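Local coordinates for protein putative NADH-depentdent flavin oxidoreductase (Cupriavidus metallidurans, PDB 5OCS) that probably reduces activated carbon-carbon double bonds as an FMN-dependent ene-reductase of the Old Yellow Enzyme family, with NAD(P)H as electron donor, at residues Y8-L13 against P296-G301; A80-V85 against A168-E173; R84-V89 against I95-Q100; E310-N315 against D319-A324. One frame throughout, in Å; residues are numbered along the deposited sequence.

Contact 1 (Y8-L13 against P296-G301)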
loop_
_atom_site.group_PDB
_atom_site.type_symbol
_atom_site.label_atom_id
_atom_site.label_comp_id
_atom_site.label_asym_id
_atom_site.label_seq_id
_atom_site.Cartn_x
_atom_site.Cartn_y
_atom_site.Cartn_z
ATOM N N TYR D 8 -3.578 24.058 0.976
ATOM C CA TYR D 8 -3.860 24.704 2.238
ATOM C C TYR D 8 -2.569 24.689 3.028
ATOM O O TYR D 8 -1.529 24.280 2.490
ATOM C CB TYR D 8 -5.022 23.988 2.924
ATOM C CG TYR D 8 -5.657 24.740 4.061
ATOM C CD1 TYR D 8 -6.321 25.942 3.858
ATOM C CD2 TYR D 8 -5.583 24.251 5.360
ATOM C CE1 TYR D 8 -6.912 26.620 4.912
ATOM C CE2 TYR D 8 -6.160 24.938 6.418
ATOM C CZ TYR D 8 -6.821 26.116 6.184
ATOM O OH TYR D 8 -7.377 26.763 7.273
ATOM N N ARG D 9 -2.615 25.204 4.243
ATOM C CA ARG D 9 -1.457 25.435 5.079
ATOM C C ARG D 9 -1.899 25.385 6.542
ATOM O O ARG D 9 -2.981 25.898 6.886
ATOM C CB ARG D 9 -0.906 26.822 4.787
ATOM C CG ARG D 9 0.435 27.126 5.436
ATOM C CD ARG D 9 0.949 28.542 5.154
ATOM N NE ARG D 9 -0.036 29.604 5.378
ATOM C CZ ARG D 9 -0.510 30.009 6.564
ATOM N NH1 ARG D 9 -0.128 29.440 7.712
ATOM N NH2 ARG D 9 -1.406 30.994 6.602
ATOM N N ILE D 10 -1.066 24.776 7.380
ATOM C CA ILE D 10 -1.218 24.812 8.834
ATOM C C ILE D 10 0.128 25.245 9.382
ATOM O O ILE D 10 1.131 24.593 9.136
ATOM C CB ILE D 10 -1.703 23.473 9.419
ATOM C CG1 ILE D 10 -0.921 22.279 8.862
ATOM C CG2 ILE D 10 -3.185 23.291 9.109
ATOM C CD1 ILE D 10 -1.194 20.966 9.569
ATOM N N GLY D 11 0.166 26.396 10.050
ATOM C CA GLY D 11 1.423 27.009 10.420
ATOM C C GLY D 11 2.239 27.297 9.178
ATOM O O GLY D 11 1.731 27.875 8.245
ATOM N N ASN D 12 3.468 26.832 9.131
ATOM C CA ASN D 12 4.304 27.020 7.958
ATOM C C ASN D 12 4.219 25.813 7.007
ATOM O O ASN D 12 4.842 25.779 5.962
ATOM C CB ASN D 12 5.735 27.337 8.394
ATOM C CG ASN D 12 5.832 28.649 9.198
ATOM O OD1 ASN D 12 4.868 29.084 9.826
ATOM N ND2 ASN D 12 7.007 29.275 9.180
ATOM N N LEU D 13 3.380 24.845 7.355
ATOM C CA LEU D 13 3.377 23.574 6.690
ATOM C C LEU D 13 2.370 23.602 5.557
ATOM O O LEU D 13 1.156 23.668 5.792
ATOM C CB LEU D 13 3.049 22.487 7.723
ATOM C CG LEU D 13 3.253 21.053 7.267
ATOM C CD1 LEU D 13 4.721 20.796 6.953
ATOM C CD2 LEU D 13 2.757 20.099 8.350
ATOM N N PRO D 296 -7.676 27.260 11.944
ATOM C CA PRO D 296 -7.809 26.179 10.963
ATOM C C PRO D 296 -8.455 24.952 11.642
ATOM O O PRO D 296 -7.978 24.533 12.702
ATOM C CB PRO D 296 -6.351 25.897 10.583
ATOM C CG PRO D 296 -5.709 27.226 10.696
ATOM C CD PRO D 296 -6.337 27.875 11.889
ATOM N N THR D 297 -9.549 24.466 11.086
ATOM C CA THR D 297 -10.383 23.501 11.761
ATOM C C THR D 297 -10.358 22.242 10.943
ATOM O O THR D 297 -10.842 22.201 9.812
ATOM C CB THR D 297 -11.812 24.029 11.915
ATOM O OG1 THR D 297 -11.745 25.243 12.670
ATOM C CG2 THR D 297 -12.686 23.034 12.603
ATOM N N MET D 298 -9.778 21.201 11.509
ATOM C CA MET D 298 -9.823 19.892 10.885
ATOM C C MET D 298 -11.004 19.138 11.465
ATOM O O MET D 298 -11.173 19.156 12.645
ATOM C CB MET D 298 -8.565 19.064 11.182
ATOM C CG MET D 298 -7.242 19.755 11.043
ATOM S SD MET D 298 -5.915 18.480 11.236
ATOM C CE MET D 298 -4.464 19.529 11.242
ATOM N N ALA D 299 -11.814 18.505 10.645
ATOM C CA ALA D 299 -12.951 17.767 11.108
ATOM C C ALA D 299 -12.799 16.301 10.749
ATOM O O ALA D 299 -12.478 15.963 9.603
ATOM C CB ALA D 299 -14.203 18.295 10.468
ATOM N N VAL D 300 -13.052 15.442 11.735
ATOM C CA VAL D 300 -13.217 14.007 11.466
ATOM C C VAL D 300 -14.416 13.860 10.576
ATOM O O VAL D 300 -15.529 14.358 10.914
ATOM C CB VAL D 300 -13.462 13.218 12.739
ATOM C CG1 VAL D 300 -13.810 11.766 12.394
ATOM C CG2 VAL D 300 -12.227 13.251 13.618
ATOM N N GLY D 301 -14.190 13.255 9.418
ATOM C CA GLY D 301 -15.212 13.001 8.436
ATOM C C GLY D 301 -15.510 11.513 8.346
ATOM O O GLY D 301 -14.719 10.750 7.729
#

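Contact 2 (A80-V85 against A168-E173)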
loop_
_atom_site.group_PDB
_atom_site.type_symbol
_atom_site.label_atom_id
_atom_site.label_comp_id
_atom_site.label_asym_id
_atom_site.label_seq_id
_atom_site.Cartn_x
_atom_site.Cartn_y
_atom_site.Cartn_z
ATOM N N ALA D 80 14.613 5.110 16.722
ATOM C CA ALA D 80 15.264 4.464 15.589
ATOM C C ALA D 80 14.298 3.678 14.698
ATOM O O ALA D 80 14.393 3.773 13.486
ATOM C CB ALA D 80 16.412 3.536 16.032
ATOM N N ALA D 81 13.396 2.906 15.297
ATOM C CA ALA D 81 12.420 2.084 14.540
ATOM C C ALA D 81 11.484 2.957 13.712
ATOM O O ALA D 81 11.253 2.710 12.532
ATOM C CB ALA D 81 11.614 1.185 15.477
ATOM N N LEU D 82 10.993 4.018 14.310
ATOM C CA LEU D 82 10.160 4.960 13.541
ATOM C C LEU D 82 10.954 5.705 12.453
ATOM O O LEU D 82 10.456 5.914 11.339
ATOM C CB LEU D 82 9.443 5.917 14.492
ATOM C CG LEU D 82 8.352 6.819 13.927
ATOM C CD1 LEU D 82 7.279 6.068 13.162
ATOM C CD2 LEU D 82 7.737 7.608 15.075
ATOM N N GLY D 83 12.201 6.059 12.762
ATOM C CA GLY D 83 13.100 6.712 11.811
ATOM C C GLY D 83 13.313 5.872 10.558
ATOM O O GLY D 83 13.372 6.446 9.435
ATOM N N ARG D 84 13.395 4.542 10.712
ATOM C CA ARG D 84 13.538 3.657 9.532
ATOM C C ARG D 84 12.332 3.753 8.607
ATOM O O ARG D 84 12.474 3.869 7.388
ATOM C CB ARG D 84 13.760 2.216 9.933
ATOM C CG ARG D 84 15.149 1.966 10.511
ATOM C CD ARG D 84 15.441 0.448 10.690
ATOM N NE ARG D 84 14.855 -0.096 11.914
ATOM C CZ ARG D 84 15.383 0.014 13.151
ATOM N NH1 ARG D 84 14.734 -0.511 14.178
ATOM N NH2 ARG D 84 16.539 0.656 13.378
ATOM N N VAL D 85 11.153 3.762 9.195
ATOM C CA VAL D 85 9.909 3.939 8.434
ATOM C C VAL D 85 9.864 5.301 7.772
ATOM O O VAL D 85 9.574 5.415 6.562
ATOM C CB VAL D 85 8.668 3.754 9.337
ATOM C CG1 VAL D 85 7.397 3.990 8.546
ATOM C CG2 VAL D 85 8.622 2.340 9.891
ATOM N N ALA D 168 10.714 15.867 16.670
ATOM C CA ALA D 168 11.404 16.948 15.951
ATOM C C ALA D 168 12.711 16.423 15.324
ATOM O O ALA D 168 13.015 16.714 14.165
ATOM C CB ALA D 168 11.671 18.131 16.878
ATOM N N ARG D 169 13.463 15.650 16.097
ATOM C CA ARG D 169 14.750 15.079 15.628
ATOM C C ARG D 169 14.577 14.081 14.470
ATOM O O ARG D 169 15.421 13.979 13.596
ATOM C CB ARG D 169 15.428 14.363 16.781
ATOM C CG ARG D 169 16.841 13.904 16.498
ATOM C CD ARG D 169 17.646 13.766 17.772
ATOM N NE ARG D 169 17.027 12.843 18.705
ATOM C CZ ARG D 169 17.256 12.792 20.017
ATOM N NH1 ARG D 169 18.133 13.597 20.593
ATOM N NH2 ARG D 169 16.639 11.899 20.758
ATOM N N LEU D 170 13.430 13.420 14.438
ATOM C CA LEU D 170 13.060 12.550 13.325
ATOM C C LEU D 170 12.626 13.303 12.089
ATOM O O LEU D 170 12.399 12.689 11.043
ATOM C CB LEU D 170 11.928 11.593 13.783
ATOM C CG LEU D 170 12.315 10.483 14.761
ATOM C CD1 LEU D 170 11.130 9.605 15.181
ATOM C CD2 LEU D 170 13.359 9.586 14.157
ATOM N N GLY D 171 12.476 14.620 12.183
ATOM C CA GLY D 171 12.024 15.391 11.057
ATOM C C GLY D 171 10.510 15.312 10.893
ATOM O O GLY D 171 9.987 15.731 9.864
ATOM N N ILE D 172 9.768 14.882 11.924
ATOM C CA ILE D 172 8.293 14.946 11.851
ATOM C C ILE D 172 7.901 16.438 11.822
ATOM O O ILE D 172 8.516 17.271 12.511
ATOM C CB ILE D 172 7.684 14.167 13.008
ATOM C CG1 ILE D 172 8.050 12.702 12.859
ATOM C CG2 ILE D 172 6.195 14.342 13.053
ATOM C CD1 ILE D 172 7.627 11.780 13.963
ATOM N N GLU D 173 6.874 16.757 11.048
ATOM C CA GLU D 173 6.591 18.138 10.655
ATOM C C GLU D 173 5.520 18.818 11.487
ATOM O O GLU D 173 5.254 20.015 11.306
ATOM C CB GLU D 173 6.210 18.152 9.202
ATOM C CG GLU D 173 7.406 17.842 8.306
ATOM C CD GLU D 173 7.009 17.420 6.909
ATOM O OE1 GLU D 173 6.597 16.264 6.732
ATOM O OE2 GLU D 173 7.032 18.297 5.999
#

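Contact 3 (R84-V89 against I95-Q100)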
loop_
_atom_site.group_PDB
_atom_site.type_symbol
_atom_site.label_atom_id
_atom_site.label_comp_id
_atom_site.label_asym_id
_atom_site.label_seq_id
_atom_site.Cartn_x
_atom_site.Cartn_y
_atom_site.Cartn_z
ATOM N N ARG D 84 13.395 4.542 10.712
ATOM C CA ARG D 84 13.538 3.657 9.532
ATOM C C ARG D 84 12.332 3.753 8.607
ATOM O O ARG D 84 12.474 3.869 7.388
ATOM C CB ARG D 84 13.760 2.216 9.933
ATOM C CG ARG D 84 15.149 1.966 10.511
ATOM C CD ARG D 84 15.441 0.448 10.690
ATOM N NE ARG D 84 14.855 -0.096 11.914
ATOM C CZ ARG D 84 15.383 0.014 13.151
ATOM N NH1 ARG D 84 14.734 -0.511 14.178
ATOM N NH2 ARG D 84 16.539 0.656 13.378
ATOM N N VAL D 85 11.153 3.762 9.195
ATOM C CA VAL D 85 9.909 3.939 8.434
ATOM C C VAL D 85 9.864 5.301 7.772
ATOM O O VAL D 85 9.574 5.415 6.562
ATOM C CB VAL D 85 8.668 3.754 9.337
ATOM C CG1 VAL D 85 7.397 3.990 8.546
ATOM C CG2 VAL D 85 8.622 2.340 9.891
ATOM N N LEU D 86 10.136 6.353 8.541
ATOM C CA LEU D 86 10.102 7.705 7.954
ATOM C C LEU D 86 11.092 7.878 6.810
ATOM O O LEU D 86 10.820 8.566 5.857
ATOM C CB LEU D 86 10.399 8.783 9.019
ATOM C CG LEU D 86 9.340 8.916 10.085
ATOM C CD1 LEU D 86 9.883 9.703 11.279
ATOM C CD2 LEU D 86 8.091 9.597 9.513
ATOM N N GLY D 87 12.262 7.255 6.901
ATOM C CA GLY D 87 13.260 7.432 5.851
ATOM C C GLY D 87 12.794 6.872 4.504
ATOM O O GLY D 87 13.067 7.453 3.429
ATOM N N ALA D 88 12.057 5.775 4.564
ATOM C CA ALA D 88 11.449 5.172 3.381
ATOM C C ALA D 88 10.362 6.095 2.828
ATOM O O ALA D 88 10.237 6.331 1.621
ATOM C CB ALA D 88 10.828 3.876 3.748
ATOM N N VAL D 89 9.541 6.606 3.722
ATOM C CA VAL D 89 8.561 7.608 3.301
ATOM C C VAL D 89 9.215 8.772 2.574
ATOM O O VAL D 89 8.776 9.161 1.473
ATOM C CB VAL D 89 7.673 8.086 4.450
ATOM C CG1 VAL D 89 6.860 9.334 4.076
ATOM C CG2 VAL D 89 6.764 6.956 4.916
ATOM N N ILE D 95 4.365 13.972 0.886
ATOM C CA ILE D 95 3.345 14.242 1.874
ATOM C C ILE D 95 3.919 14.862 3.151
ATOM O O ILE D 95 5.077 14.648 3.526
ATOM C CB ILE D 95 2.549 12.945 2.217
ATOM C CG1 ILE D 95 1.157 13.284 2.763
ATOM C CG2 ILE D 95 3.362 12.044 3.159
ATOM C CD1 ILE D 95 0.210 12.116 2.807
ATOM N N ALA D 96 3.099 15.644 3.827
ATOM C CA ALA D 96 3.456 16.171 5.139
ATOM C C ALA D 96 3.191 15.102 6.170
ATOM O O ALA D 96 2.122 14.517 6.165
ATOM C CB ALA D 96 2.581 17.396 5.464
ATOM N N VAL D 97 4.190 14.829 6.979
ATOM C CA VAL D 97 4.134 13.762 7.971
ATOM C C VAL D 97 4.102 14.389 9.340
ATOM O O VAL D 97 5.022 15.082 9.709
ATOM C CB VAL D 97 5.284 12.769 7.799
ATOM C CG1 VAL D 97 5.180 11.679 8.827
ATOM C CG2 VAL D 97 5.218 12.164 6.408
ATOM N N THR D 98 3.054 14.078 10.108
ATOM C CA THR D 98 2.862 14.578 11.467
ATOM C C THR D 98 2.550 13.394 12.370
ATOM O O THR D 98 2.331 12.267 11.894
ATOM C CB THR D 98 1.717 15.611 11.517
ATOM O OG1 THR D 98 0.467 15.017 11.108
ATOM C CG2 THR D 98 2.072 16.785 10.545
ATOM N N ILE D 99 2.468 13.628 13.670
ATOM C CA ILE D 99 2.295 12.530 14.606
ATOM C C ILE D 99 1.359 12.928 15.743
ATOM O O ILE D 99 1.388 14.056 16.217
ATOM C CB ILE D 99 3.649 12.039 15.166
ATOM C CG1 ILE D 99 3.504 10.694 15.884
ATOM C CG2 ILE D 99 4.362 13.114 16.041
ATOM C CD1 ILE D 99 4.829 9.988 16.030
ATOM N N GLN D 100 0.528 11.995 16.164
ATOM C CA GLN D 100 -0.364 12.177 17.331
ATOM C C GLN D 100 0.327 11.646 18.571
ATOM O O GLN D 100 0.661 10.454 18.650
ATOM C CB GLN D 100 -1.689 11.457 17.095
ATOM C CG GLN D 100 -2.703 11.717 18.175
ATOM C CD GLN D 100 -3.902 10.845 18.022
ATOM O OE1 GLN D 100 -3.825 9.627 18.223
ATOM N NE2 GLN D 100 -5.039 11.457 17.722
#

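Contact 4 (E310-N315 against D319-A324)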
loop_
_atom_site.group_PDB
_atom_site.type_symbol
_atom_site.label_atom_id
_atom_site.label_comp_id
_atom_site.label_asym_id
_atom_site.label_seq_id
_atom_site.Cartn_x
_atom_site.Cartn_y
_atom_site.Cartn_z
ATOM N N GLU D 310 -16.073 17.007 -0.392
ATOM C CA GLU D 310 -16.130 18.282 -1.093
ATOM C C GLU D 310 -17.165 19.194 -0.420
ATOM O O GLU D 310 -16.903 20.393 -0.183
ATOM C CB GLU D 310 -16.484 18.040 -2.562
ATOM C CG GLU D 310 -16.776 19.275 -3.420
ATOM C CD GLU D 310 -15.617 20.251 -3.508
ATOM O OE1 GLU D 310 -14.452 19.908 -3.174
ATOM O OE2 GLU D 310 -15.852 21.390 -3.944
ATOM N N ALA D 311 -18.322 18.621 -0.116
ATOM C CA ALA D 311 -19.403 19.423 0.444
ATOM C C ALA D 311 -19.026 19.979 1.812
ATOM O O ALA D 311 -19.320 21.165 2.117
ATOM C CB ALA D 311 -20.702 18.632 0.546
ATOM N N ILE D 312 -18.400 19.149 2.649
ATOM C CA ILE D 312 -17.890 19.640 3.935
ATOM C C ILE D 312 -17.007 20.866 3.700
ATOM O O ILE D 312 -17.103 21.842 4.419
ATOM C CB ILE D 312 -17.173 18.527 4.746
ATOM C CG1 ILE D 312 -18.223 17.554 5.313
ATOM C CG2 ILE D 312 -16.267 19.111 5.835
ATOM C CD1 ILE D 312 -17.629 16.253 5.827
ATOM N N ILE D 313 -16.101 20.822 2.726
ATOM C CA ILE D 313 -15.225 21.967 2.542
ATOM C C ILE D 313 -15.984 23.140 1.920
ATOM O O ILE D 313 -15.840 24.295 2.363
ATOM C CB ILE D 313 -14.022 21.606 1.666
ATOM C CG1 ILE D 313 -13.187 20.468 2.318
ATOM C CG2 ILE D 313 -13.182 22.819 1.372
ATOM C CD1 ILE D 313 -12.609 20.753 3.686
ATOM N N ALA D 314 -16.752 22.844 0.873
ATOM C CA ALA D 314 -17.409 23.901 0.078
ATOM C C ALA D 314 -18.491 24.604 0.885
ATOM O O ALA D 314 -18.705 25.803 0.710
ATOM C CB ALA D 314 -17.974 23.333 -1.211
ATOM N N ASN D 315 -19.110 23.871 1.824
ATOM C CA ASN D 315 -20.095 24.436 2.742
ATOM C C ASN D 315 -19.479 25.067 4.009
ATOM O O ASN D 315 -20.198 25.374 4.972
ATOM C CB ASN D 315 -21.137 23.345 3.084
ATOM C CG ASN D 315 -22.458 23.913 3.609
ATOM O OD1 ASN D 315 -22.906 25.008 3.183
ATOM N ND2 ASN D 315 -23.101 23.174 4.544
ATOM N N ASP D 319 -11.904 23.240 7.378
ATOM C CA ASP D 319 -10.808 23.576 6.468
ATOM C C ASP D 319 -10.025 22.364 5.990
ATOM O O ASP D 319 -9.476 22.378 4.881
ATOM C CB ASP D 319 -9.872 24.532 7.172
ATOM C CG ASP D 319 -10.601 25.726 7.715
ATOM O OD1 ASP D 319 -11.184 26.410 6.857
ATOM O OD2 ASP D 319 -10.634 25.939 8.937
ATOM N N ILE D 320 -9.977 21.338 6.829
ATOM C CA ILE D 320 -9.294 20.085 6.521
ATOM C C ILE D 320 -10.233 18.978 6.970
ATOM O O ILE D 320 -10.923 19.121 8.006
ATOM C CB ILE D 320 -7.965 20.010 7.279
ATOM C CG1 ILE D 320 -6.985 21.066 6.735
ATOM C CG2 ILE D 320 -7.380 18.601 7.179
ATOM C CD1 ILE D 320 -5.773 21.242 7.599
ATOM N N ILE D 321 -10.312 17.897 6.192
ATOM C CA ILE D 321 -11.143 16.776 6.560
ATOM C C ILE D 321 -10.213 15.624 6.814
ATOM O O ILE D 321 -9.407 15.274 5.928
ATOM C CB ILE D 321 -12.245 16.406 5.540
ATOM C CG1 ILE D 321 -13.021 15.124 5.978
ATOM C CG2 ILE D 321 -11.708 16.251 4.111
ATOM C CD1 ILE D 321 -14.246 14.848 5.143
ATOM N N SER D 322 -10.332 15.012 7.985
ATOM C CA SER D 322 -9.601 13.777 8.244
ATOM C C SER D 322 -10.436 12.546 7.925
ATOM O O SER D 322 -11.621 12.483 8.243
ATOM C CB SER D 322 -9.030 13.734 9.675
ATOM O OG SER D 322 -10.021 13.565 10.687
ATOM N N ILE D 323 -9.802 11.565 7.282
ATOM C CA ILE D 323 -10.489 10.371 6.820
ATOM C C ILE D 323 -9.788 9.146 7.357
ATOM O O ILE D 323 -8.567 9.066 7.305
ATOM C CB ILE D 323 -10.571 10.328 5.299
ATOM C CG1 ILE D 323 -11.403 11.496 4.767
ATOM C CG2 ILE D 323 -11.283 9.066 4.841
ATOM C CD1 ILE D 323 -11.281 11.698 3.286
ATOM N N ALA D 324 -10.555 8.247 7.946
ATOM C CA ALA D 324 -9.977 7.088 8.612
ATOM C C ALA D 324 -10.337 5.807 7.825
ATOM O O ALA D 324 -9.540 5.386 6.991
ATOM C CB ALA D 324 -10.383 7.072 10.070
#

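Contact 1 (Y8-L13 against P296-G301)
Y8 meets P296 through the far end of its ring. From a CB directed toward segment 296-301, CG stands anti to the backbone N (chi1 -165°) and carries the ring on to the proline. On the ring, CE2 is the first atom near P296, lying 4.3 Å from P296 CB. At the tip, Y8 OH comes to 3.6 Å from P296 CB and 3.8 Å from P296 CG. The proline carbon lies at the edge of the ring, near its plane, so this is not a stack over the ring face. The two side chains cross at about a right angle. Segment 8-13 is the first strand and turn of the hairpin 8-10/13-15, closed by a type II' turn from I10 to L13; such an N-terminal hairpin caps the bottom of the TIM barrel in Old Yellow Enzymes. P296 stands at the start of barrel strand 297-300. Two residues further along each segment, I10 and M298 extend the apolar strip: I10 CD1 lies 3.9 Å from M298 CE, at the end of an extended thioether chain. W229 and I320, on strands 228-233 and 320-323, also touch I10.

Contact 2 (A80-V85 against A168-E173)
Apolar packing between L170 and one turn of helix 76-92 carries this contact, and L170 divides the work between its two methyls. CD1 takes the leucine on the helix: L170 CD1 lies 3.9 Å from L82 CD2, and it stands at 4.1 Å from L82 CB. CD2 goes to the backbone, 3.7 Å from G83 CA and 4.0 Å from G83 N, an approach permitted because G83 carries no side chain. The L82 and L170 side chains cross at about a right angle. A looser apolar pair, L82 CD2 and I172 CD1 at 4.3 Å, adds a second residue beyond the turn.

Backbone hydrogen bonding shapes the chain between L170 and I172. Helix 150-169 ends in a Schellman motif in which G171 has positive phi (80°) and G171 N bonds to A168 O at 2.9 Å. The chain therefore turns off the helix between L170 and I172, yet both begin their side chains toward helix 76-92.

Charged pairs form a third group, around the apolar patch: R169 NE makes a salt bridge to E79, and E173 OE1 makes one to R90, both partners lying on helix 76-92. No hydrogen bond links the two segments directly, which implies that the direct fit rests on methyl and backbone carbon surfaces, with salt bridges to the same helix beside it.

Contact 3 (R84-V89 against I95-Q100)
No flat group takes part where L86 and V89 meet V97, so there are no ring faces or edges to assign; branched aliphatic ends do all the touching. The one planar side-chain amide on the strand, that of Q100, is turned elsewhere, its NE2 bonded to E176 OE2; through Q100, strand 96-102 contributes to the FMN site.

V97 presents one methyl to each helix residue. V97 CG1 lies 3.6 Å from L86 CD2, the shorter of the two approaches, and the L86 and V97 side chains cross obliquely. V97 CG2 lies 4.0 Å from V89 CG1, and here the two valines reach toward each other tip to tip. With CG1 anti to the backbone N (chi1 -179°), the V97 methyls spread apart and meet residues three apart on the helix. L86 starts its side chain across the line to the strand, and only its end turns inward. The backbones stay well apart, with L86 CA and V97 CA 8.5 Å from each other.

This is the helix-to-strand return of a right-handed beta-alpha-beta unit, strand 52-59, helix 76-92, strand 96-102, in the TIM barrel. Strand 96-102 bonds to L53 and I55 on strand 52-59, and helix 36-46 adjoins the same helix through A46 against V89. L170 and I172 touch L86 on another side of the helix; A88, which also meets M39 of helix 36-46, packs against D36 of the second subunit.

Contact 4 (E310-N315 against D319-A324)
Helix 310-314 and strand 320-323 run nearly antiparallel, their N-to-C directions 155° apart, with the axes of these short segments approaching to 8.8 Å. The closest pair of CA atoms, I313 and D319, is 6.1 Å apart, near the end of the helix and the start of the strand. Only three residues separate the segments, and the bend between them reverses the chain. The helix end is closed by A314 N to E310 O and N315 N to A311 O, both 2.7 Å.

Two isoleucines of the helix reach the strand in different ways. I312 begins its side chain toward the strand and sends CD1 to 3.7 Å from I321 CD1, the two side chains crossing at about a right angle. I321 answers from the strand with CG1 anti to its backbone N (chi1 176°), which carries its terminal methyl out to the helix. I313 instead folds back at its end (chi2 -60°) and sets CD1 against the strand backbone, 3.7 Å from D319 O and 4.1 Å from I320 N. D319 turns its side chain from the helix: OD1 makes a salt bridge to K290 and OD2 accepts from T297 N, while D319 O accepts from R18 NH1.

The unit is strand 297-300, helix 306-314, strand 320-323 of the barrel, and its last strand leads to A324, an FMN-binding residue. Across the interface there is no hydrogen bond. Methyl packing thus holds the helix on the strand, while the polar atoms of D319 are met by partners outside both segments, so that the I313 methyl lies beside a carbonyl already engaged by arginine.

How the contacts relate
Contacts 1 and 4 are neighbours, their centres 10 Å apart, because strands 297-300 and 320-323 adjoin in the barrel: A299 O and S322 N are 2.9 Å apart, a probable hydrogen bond. Contacts 2 and 3, with centres 7 Å apart, both use helix 76-92 and share R84 and V85; a hydrogen bond of 2.8 Å from V97 N to E173 OE1 joins them. Between the pairs the hairpin turn makes the bridge, L13 CD2 lying 4.0 Å from A96 CB, whereas contacts 2 and 4 do not touch. Contacts 3 and 4 each hold an FMN-binding residue, Q100 and A324, and in contact 1 the M298 side chain is about 7 Å from that of R231, another such residue.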